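Local atomic coordinates of putative hydrolase (Burkholderia cenocepacia, PDB entry 4X00), a protein that is probably a hydrolase of the alpha/beta-hydrolase fold, thought to act as an aryl esterase, although its natural substrate is not established. Residues A[131-136]-A[220-225]; A[16-21]-A[91-96]; A[144-149]-A[236-241]. All blocks are in the same frame, centred on the assembly; numbering follows the deposited sequence.

Interaction 1: residues A[131-136]-A[220-225]; sequences AGAVYV and VPLLLL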
loop_
_atom_site.group_PDB
_atom_site.type_symbol
_atom_site.label_atom_id
_atom_site.label_comp_id
_atom_site.label_asym_id
_atom_site.label_seq_id
_atom_site.Cartn_x
_atom_site.Cartn_y
_atom_site.Cartn_z
ATOM N N ALA A 131 -12.622 -5.019 9.104
ATOM C CA ALA A 131 -12.470 -5.033 10.552
ATOM C C ALA A 131 -11.568 -3.917 11.061
ATOM O O ALA A 131 -11.585 -3.614 12.246
ATOM C CB ALA A 131 -11.923 -6.392 11.012
ATOM N N GLY A 132 -10.782 -3.306 10.184
ATOM C CA GLY A 132 -9.826 -2.295 10.581
ATOM C C GLY A 132 -8.855 -2.039 9.437
ATOM O O GLY A 132 -8.860 -2.779 8.439
ATOM N N ALA A 133 -7.993 -1.034 9.590
ATOM C CA ALA A 133 -6.992 -0.769 8.571
ATOM C C ALA A 133 -5.727 -0.244 9.203
ATOM O O ALA A 133 -5.784 0.531 10.160
ATOM C CB ALA A 133 -7.525 0.230 7.539
ATOM N N VAL A 134 -4.610 -0.676 8.648
ATOM C CA VAL A 134 -3.301 -0.177 9.004
ATOM C C VAL A 134 -2.733 0.592 7.809
ATOM O O VAL A 134 -2.603 0.023 6.712
ATOM C CB VAL A 134 -2.341 -1.317 9.366
ATOM C CG1 VAL A 134 -0.983 -0.744 9.799
ATOM C CG2 VAL A 134 -2.945 -2.211 10.475
ATOM N N TYR A 135 -2.437 1.873 7.999
ATOM C CA TYR A 135 -1.751 2.678 6.989
ATOM C C TYR A 135 -0.274 2.593 7.323
ATOM O O TYR A 135 0.141 3.035 8.398
ATOM C CB TYR A 135 -2.180 4.135 7.011
ATOM C CG TYR A 135 -3.521 4.428 6.386
ATOM C CD1 TYR A 135 -4.700 3.793 6.810
ATOM C CD2 TYR A 135 -3.637 5.407 5.389
ATOM C CE1 TYR A 135 -5.930 4.090 6.220
ATOM C CE2 TYR A 135 -4.871 5.695 4.812
ATOM C CZ TYR A 135 -6.001 5.042 5.227
ATOM O OH TYR A 135 -7.200 5.346 4.653
ATOM N N VAL A 136 0.511 2.015 6.436
ATOM C CA VAL A 136 1.934 1.884 6.668
ATOM C C VAL A 136 2.652 2.916 5.819
ATOM O O VAL A 136 2.710 2.787 4.587
ATOM C CB VAL A 136 2.420 0.488 6.320
ATOM C CG1 VAL A 136 3.893 0.368 6.769
ATOM C CG2 VAL A 136 1.489 -0.571 6.932
ATOM N N VAL A 220 -14.164 1.702 12.280
ATOM C CA VAL A 220 -13.268 0.589 12.603
ATOM C C VAL A 220 -11.950 1.145 13.089
ATOM O O VAL A 220 -11.595 2.293 12.796
ATOM C CB VAL A 220 -13.014 -0.360 11.406
ATOM C CG1 VAL A 220 -14.333 -1.010 10.991
ATOM C CG2 VAL A 220 -12.355 0.387 10.246
ATOM N N PRO A 221 -11.192 0.329 13.823
ATOM C CA PRO A 221 -9.896 0.835 14.259
ATOM C C PRO A 221 -8.953 1.123 13.090
ATOM O O PRO A 221 -8.893 0.381 12.093
ATOM C CB PRO A 221 -9.345 -0.305 15.129
ATOM C CG PRO A 221 -10.531 -1.132 15.517
ATOM C CD PRO A 221 -11.476 -1.019 14.340
ATOM N N LEU A 222 -8.203 2.201 13.256
ATOM C CA LEU A 222 -7.203 2.627 12.301
ATOM C C LEU A 222 -5.871 2.815 13.022
ATOM O O LEU A 222 -5.796 3.501 14.058
ATOM C CB LEU A 222 -7.607 3.935 11.628
ATOM C CG LEU A 222 -8.889 3.907 10.811
ATOM C CD1 LEU A 222 -9.226 5.311 10.341
ATOM C CD2 LEU A 222 -8.737 2.958 9.629
ATOM N N LEU A 223 -4.824 2.248 12.440
ATOM C CA LEU A 223 -3.474 2.374 12.980
ATOM C C LEU A 223 -2.560 2.932 11.882
ATOM O O LEU A 223 -2.551 2.421 10.766
ATOM C CB LEU A 223 -2.966 1.015 13.462
ATOM C CG LEU A 223 -1.500 0.945 13.915
ATOM C CD1 LEU A 223 -1.258 1.835 15.136
ATOM C CD2 LEU A 223 -1.156 -0.499 14.230
ATOM N N LEU A 224 -1.823 3.981 12.200
ATOM C CA LEU A 224 -0.877 4.577 11.270
ATOM C C LEU A 224 0.518 4.267 11.772
ATOM O O LEU A 224 0.896 4.698 12.864
ATOM C CB LEU A 224 -1.095 6.075 11.167
ATOM C CG LEU A 224 -2.002 6.493 10.004
ATOM C CD1 LEU A 224 -3.418 5.851 10.066
ATOM C CD2 LEU A 224 -2.052 8.032 9.950
ATOM N N LEU A 225 1.281 3.508 11.002
ATOM C CA LEU A 225 2.625 3.086 11.393
ATOM C C LEU A 225 3.578 3.695 10.381
ATOM O O LEU A 225 3.477 3.362 9.185
ATOM C CB LEU A 225 2.766 1.564 11.388
ATOM C CG LEU A 225 1.985 0.684 12.358
ATOM C CD1 LEU A 225 2.400 -0.768 12.153
ATOM C CD2 LEU A 225 2.336 1.015 13.759
#
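Ala-133 and Tyr-135 on strand 132-136 exchange four backbone hydrogen bonds with Pro-221, Leu-223 and Leu-225, joining two parallel neighbours of the central sheet of an alpha/beta-hydrolase fold, whose short axes come within 4.7 Å and are inclined by 14°. Ala-133 N gives to Pro-221 O and Ala-133 O accepts from Leu-223 N, both at 3.0 Å; Tyr-135 N then gives to Leu-223 O at 2.8 Å, and Tyr-135 O takes Leu-225 N. CA-H...O contacts fill in between these bonds, among them Val-134 CA to Leu-223 O.

The apolar contacts fall on two faces. On that of Ala-133 and Tyr-135, Leu-222 sends one methyl back across the strand gap, its CD2 3.6 Å from Ala-133 CB. Leu-224 lies alongside Tyr-135, both side chains pointing the same way, with Leu-224 CD1 3.7 Å from Tyr-135 CB and oblique to the ring. Helix 113-125 packs here, and its Ser-119 hydrogen-bonds the phenol OH of Tyr-135. On the other face Val-134 turns CG1 anti to its own N (chi1 -177°), which brings that methyl to 4.1 Å from Leu-225 CD1; Phe-276 of helix 266-280 covers Val-134 and Leu-223. Ahead of the ladder, Val-220 CG2 rests against Gly-132 CA.

The backbone polar groups of this buried seam are thus paired strand to strand, and hydrocarbon is left for the helices on both faces; the one phenol hydroxyl that reaches into a helix layer has its partner there.

Interaction 2: residues A[16-21]-A[91-96]; sequences VTAPDG and ADDLAA
Ala-96 turns its methyl group from helix 87-100 toward the end of strand 12-17, where Val-16, Ala-18 and Pro-19 gather round it. Val-16 comes from one flank: its CG1, anti to the backbone N (chi1 170°), is 4.0 Å from Ala-96 CB and 3.7 Å from Ala-96 O. Ala-18 faces the methyl with its CA, and the ring of Pro-19 closes in with CD, 4.2 Å from Ala-96 CB. One turn back along the helix the same ring slants across the base of Asp-92, Pro-19 CG lying 3.9 Å from Asp-92 CB. The carboxylate of Asp-92 is turned to other partners, Arg-88 and Tyr-125.

The end of Asp-93 comes to Ala-18. With CG beside its backbone N (chi1 -65°), the carboxylate brings OD1 to 3.1 Å from Ala-18 CB, a tight approach of oxygen to methyl. Asp-20 stands beyond, its OD1 4.4 Å from Asp-93 OD1. These like charges are bridged by Arg-70, which forms salt bridges with both aspartates, and Asp-20 has a second cationic partner in Arg-89; the arginines probably offset the repulsion.

No hydrogen bond crosses between 16-21 and 91-96. The loop keeps its shape through a type I beta turn, Gly-21 N bonding to Ala-18 O at 2.9 Å, which leads the chain from strand 12-17 into its antiparallel neighbour 23-30. The arrangement is helix-on-sheet packing of an alpha/beta-hydrolase fold: an N-terminal beta hairpin at the sheet margin, lying against a helix that also packs on strand 36-40.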
loop_
_atom_site.group_PDB
_atom_site.type_symbol
_atom_site.label_atom_id
_atom_site.label_comp_id
_atom_site.label_asym_id
_atom_site.label_seq_id
_atom_site.Cartn_x
_atom_site.Cartn_y
_atom_site.Cartn_z
ATOM N N VAL A 16 -8.391 -12.077 -10.204
ATOM C CA VAL A 16 -9.694 -11.470 -9.920
ATOM C C VAL A 16 -9.953 -10.385 -10.966
ATOM O O VAL A 16 -9.099 -9.521 -11.187
ATOM C CB VAL A 16 -9.730 -10.861 -8.498
ATOM C CG1 VAL A 16 -11.009 -10.020 -8.301
ATOM C CG2 VAL A 16 -9.643 -11.958 -7.443
ATOM N N THR A 17 -11.106 -10.431 -11.627
ATOM C CA THR A 17 -11.448 -9.374 -12.567
ATOM C C THR A 17 -12.110 -8.187 -11.880
ATOM O O THR A 17 -13.103 -8.351 -11.184
ATOM C CB THR A 17 -12.378 -9.907 -13.655
ATOM O OG1 THR A 17 -11.771 -11.054 -14.258
ATOM C CG2 THR A 17 -12.642 -8.845 -14.714
ATOM N N ALA A 18 -11.570 -6.993 -12.078
ATOM C CA ALA A 18 -12.158 -5.776 -11.515
ATOM C C ALA A 18 -13.352 -5.292 -12.349
ATOM O O ALA A 18 -13.553 -5.741 -13.480
ATOM C CB ALA A 18 -11.084 -4.678 -11.423
ATOM N N PRO A 19 -14.149 -4.355 -11.814
ATOM C CA PRO A 19 -15.369 -3.985 -12.564
ATOM C C PRO A 19 -15.130 -3.314 -13.928
ATOM O O PRO A 19 -16.038 -3.319 -14.766
ATOM C CB PRO A 19 -16.085 -3.024 -11.611
ATOM C CG PRO A 19 -15.527 -3.332 -10.260
ATOM C CD PRO A 19 -14.133 -3.807 -10.445
ATOM N N ASP A 20 -13.942 -2.759 -14.153
ATOM C CA ASP A 20 -13.642 -2.166 -15.450
ATOM C C ASP A 20 -12.926 -3.156 -16.366
ATOM O O ASP A 20 -12.472 -2.789 -17.457
ATOM C CB ASP A 20 -12.847 -0.838 -15.310
ATOM C CG ASP A 20 -11.448 -1.014 -14.762
ATOM O OD1 ASP A 20 -11.194 -2.046 -14.122
ATOM O OD2 ASP A 20 -10.603 -0.102 -14.973
ATOM N N GLY A 21 -12.840 -4.414 -15.931
ATOM C CA GLY A 21 -12.301 -5.474 -16.767
ATOM C C GLY A 21 -10.821 -5.747 -16.546
ATOM O O GLY A 21 -10.298 -6.690 -17.136
ATOM N N ALA A 91 -9.956 1.730 -5.762
ATOM C CA ALA A 91 -10.838 1.274 -4.706
ATOM C C ALA A 91 -11.712 0.119 -5.167
ATOM O O ALA A 91 -11.964 -0.819 -4.390
ATOM C CB ALA A 91 -11.709 2.427 -4.185
ATOM N N ASP A 92 -12.195 0.186 -6.410
ATOM C CA ASP A 92 -13.009 -0.913 -6.944
ATOM C C ASP A 92 -12.198 -2.190 -7.138
ATOM O O ASP A 92 -12.748 -3.286 -6.990
ATOM C CB ASP A 92 -13.673 -0.518 -8.264
ATOM C CG ASP A 92 -14.772 0.521 -8.096
ATOM O OD1 ASP A 92 -15.228 0.812 -6.962
ATOM O OD2 ASP A 92 -15.206 1.046 -9.133
ATOM N N ASP A 93 -10.908 -2.067 -7.459
ATOM C CA ASP A 93 -10.048 -3.245 -7.526
ATOM C C ASP A 93 -10.026 -3.934 -6.159
ATOM O O ASP A 93 -10.176 -5.155 -6.068
ATOM C CB ASP A 93 -8.587 -2.892 -7.904
ATOM C CG ASP A 93 -8.426 -2.326 -9.314
ATOM O OD1 ASP A 93 -9.309 -2.515 -10.150
ATOM O OD2 ASP A 93 -7.363 -1.721 -9.565
ATOM N N LEU A 94 -9.794 -3.149 -5.104
ATOM C CA LEU A 94 -9.766 -3.682 -3.753
ATOM C C LEU A 94 -11.128 -4.307 -3.398
ATOM O O LEU A 94 -11.177 -5.424 -2.862
ATOM C CB LEU A 94 -9.396 -2.590 -2.767
ATOM C CG LEU A 94 -9.442 -3.025 -1.303
ATOM C CD1 LEU A 94 -8.507 -4.221 -1.024
ATOM C CD2 LEU A 94 -9.081 -1.829 -0.455
ATOM N N ALA A 95 -12.229 -3.630 -3.734
ATOM C CA ALA A 95 -13.545 -4.178 -3.431
ATOM C C ALA A 95 -13.757 -5.516 -4.141
ATOM O O ALA A 95 -14.369 -6.430 -3.591
ATOM C CB ALA A 95 -14.634 -3.193 -3.819
ATOM N N ALA A 96 -13.251 -5.630 -5.371
ATOM C CA ALA A 96 -13.419 -6.857 -6.125
ATOM C C ALA A 96 -12.659 -8.008 -5.472
ATOM O O ALA A 96 -13.145 -9.143 -5.431
ATOM C CB ALA A 96 -12.962 -6.656 -7.562
#

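Interaction 3: residues A[144-149]-A[236-241]; sequences PDQIVA and KPSIAR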
loop_
_atom_site.group_PDB
_atom_site.type_symbol
_atom_site.label_atom_id
_atom_site.label_comp_id
_atom_site.label_asym_id
_atom_site.label_seq_id
_atom_site.Cartn_x
_atom_site.Cartn_y
_atom_site.Cartn_z
ATOM N N PRO A 144 2.133 19.221 -0.828
ATOM C CA PRO A 144 3.510 19.511 -0.415
ATOM C C PRO A 144 3.746 19.481 1.089
ATOM O O PRO A 144 4.856 19.162 1.514
ATOM C CB PRO A 144 3.747 20.924 -0.973
ATOM C CG PRO A 144 2.838 20.996 -2.160
ATOM C CD PRO A 144 1.607 20.236 -1.753
ATOM N N ASP A 145 2.725 19.759 1.890
ATOM C CA ASP A 145 2.917 19.746 3.329
ATOM C C ASP A 145 3.017 18.321 3.860
ATOM O O ASP A 145 3.362 18.127 5.015
ATOM C CB ASP A 145 1.806 20.544 4.052
ATOM C CG ASP A 145 0.412 19.912 3.943
ATOM O OD1 ASP A 145 0.116 19.173 2.992
ATOM O OD2 ASP A 145 -0.427 20.198 4.824
ATOM N N GLN A 146 2.755 17.331 3.009
ATOM C CA GLN A 146 2.745 15.929 3.454
ATOM C C GLN A 146 3.665 15.015 2.653
ATOM O O GLN A 146 3.827 13.859 3.022
ATOM C CB GLN A 146 1.318 15.368 3.406
ATOM C CG GLN A 146 0.376 16.014 4.399
ATOM C CD GLN A 146 -1.094 15.700 4.114
ATOM O OE1 GLN A 146 -1.484 14.549 4.065
ATOM N NE2 GLN A 146 -1.900 16.740 3.896
ATOM N N ILE A 147 4.267 15.525 1.572
ATOM C CA ILE A 147 5.092 14.722 0.675
ATOM C C ILE A 147 6.491 15.361 0.560
ATOM O O ILE A 147 6.615 16.568 0.416
ATOM C CB ILE A 147 4.426 14.603 -0.712
ATOM C CG1 ILE A 147 3.026 13.954 -0.575
ATOM C CG2 ILE A 147 5.343 13.858 -1.680
ATOM C CD1 ILE A 147 3.047 12.499 -0.069
ATOM N N VAL A 148 7.536 14.560 0.714
ATOM C CA VAL A 148 8.899 15.107 0.668
ATOM C C VAL A 148 9.235 15.564 -0.741
ATOM O O VAL A 148 8.948 14.864 -1.713
ATOM C CB VAL A 148 9.935 14.064 1.147
ATOM C CG1 VAL A 148 11.354 14.640 1.104
ATOM C CG2 VAL A 148 9.581 13.573 2.588
ATOM N N ALA A 149 9.874 16.722 -0.854
ATOM C CA ALA A 149 10.259 17.231 -2.166
ATOM C C ALA A 149 11.431 16.451 -2.760
ATOM O O ALA A 149 12.478 16.303 -2.108
ATOM C CB ALA A 149 10.629 18.699 -2.060
ATOM N N LYS A 236 5.342 12.905 10.300
ATOM C CA LYS A 236 4.551 13.605 11.303
ATOM C C LYS A 236 3.421 14.456 10.690
ATOM O O LYS A 236 2.307 14.428 11.198
ATOM C CB LYS A 236 5.457 14.443 12.210
ATOM C CG LYS A 236 6.335 13.561 13.092
ATOM C CD LYS A 236 7.148 14.399 14.056
ATOM C CE LYS A 236 7.980 13.516 14.969
ATOM N NZ LYS A 236 8.684 14.339 15.977
ATOM N N PRO A 237 3.673 15.166 9.576
ATOM C CA PRO A 237 2.555 15.949 9.033
ATOM C C PRO A 237 1.431 15.070 8.478
ATOM O O PRO A 237 0.274 15.447 8.594
ATOM C CB PRO A 237 3.220 16.773 7.925
ATOM C CG PRO A 237 4.657 16.927 8.400
ATOM C CD PRO A 237 4.975 15.597 9.020
ATOM N N SER A 238 1.759 13.914 7.912
ATOM C CA SER A 238 0.721 13.020 7.422
ATOM C C SER A 238 -0.106 12.465 8.578
ATOM O O SER A 238 -1.334 12.420 8.502
ATOM C CB SER A 238 1.354 11.901 6.613
ATOM O OG SER A 238 1.864 12.426 5.396
ATOM N N ILE A 239 0.573 12.018 9.636
ATOM C CA ILE A 239 -0.114 11.518 10.819
ATOM C C ILE A 239 -1.007 12.602 11.405
ATOM O O ILE A 239 -2.166 12.344 11.741
ATOM C CB ILE A 239 0.894 11.012 11.865
ATOM C CG1 ILE A 239 1.520 9.701 11.383
ATOM C CG2 ILE A 239 0.185 10.761 13.225
ATOM C CD1 ILE A 239 2.747 9.302 12.163
ATOM N N ALA A 240 -0.496 13.826 11.487
ATOM C CA ALA A 240 -1.259 14.909 12.100
ATOM C C ALA A 240 -2.486 15.245 11.259
ATOM O O ALA A 240 -3.567 15.480 11.805
ATOM C CB ALA A 240 -0.376 16.151 12.309
ATOM N N ARG A 241 -2.346 15.246 9.938
ATOM C CA ARG A 241 -3.486 15.497 9.071
ATOM C C ARG A 241 -4.535 14.401 9.240
ATOM O O ARG A 241 -5.718 14.691 9.371
ATOM C CB ARG A 241 -3.038 15.583 7.607
ATOM C CG ARG A 241 -4.182 15.697 6.622
ATOM C CD ARG A 241 -5.024 16.942 6.809
ATOM N NE ARG A 241 -5.971 17.021 5.704
ATOM C CZ ARG A 241 -7.181 17.565 5.768
ATOM N NH1 ARG A 241 -7.633 18.101 6.897
ATOM N NH2 ARG A 241 -7.943 17.556 4.682
#
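In this alpha/beta-hydrolase fold the chain between strand 132-136 and helix 151-156 approaches helix 235-245, and its segment 144-149 lies against the first two turns of that helix. Asp-145 sets its carbonyl against the proline ring, Asp-145 O lying 3.2 Å from Pro-237 CB. Gln-146 carries most of the remaining contact. Its CB sits 3.6 Å from Ser-238 OG, a hydroxyl that hydrogen-bonds Lys-234 O one turn earlier in the chain.

Farther out, the extended Gln-146 side chain crosses the base of Arg-241 at a slant. Arg-241 CG, anti to the backbone N (chi1 174°), is met by the amide, whose plane is turned 72° from the guanidinium, so the two flat groups do not stack. Glu-141 links them instead: its OE1 forms a salt bridge with Arg-241 NE and accepts a hydrogen bond from Gln-146 NE2. That shared carboxylate probably holds both side chains in place. The amide nitrogen has a further acceptor on its own segment: Gln-146 NE2 gives to Asp-145 OD1 at 3.3 Å, meeting the syn side of the carboxylate 34° out of its plane.

In the fold
Interaction 1 is core and interactions 2 and 3 are partly open, which their chemistry reflects: ladder hydrogen bonds and hydrocarbon in the first, no direct hydrogen bond across either of the others, where charged groups find partners outside the segments: arginines for the aspartates of interaction 2, Glu-141 for Arg-241 of interaction 3. Interactions 1 and 2 reach the same sheet, one between inner strands and the other at its outermost strand 12-17, with centres 22 Å apart. Interactions 1 and 3 touch directly, Leu-224 CD2 lying 4.1 Å from Ile-239 CA, strand 222-227 and helix 235-245 being consecutive elements. Interactions 2 and 3 lie on opposite sides of the chain's centre, their centres 29 Å apart.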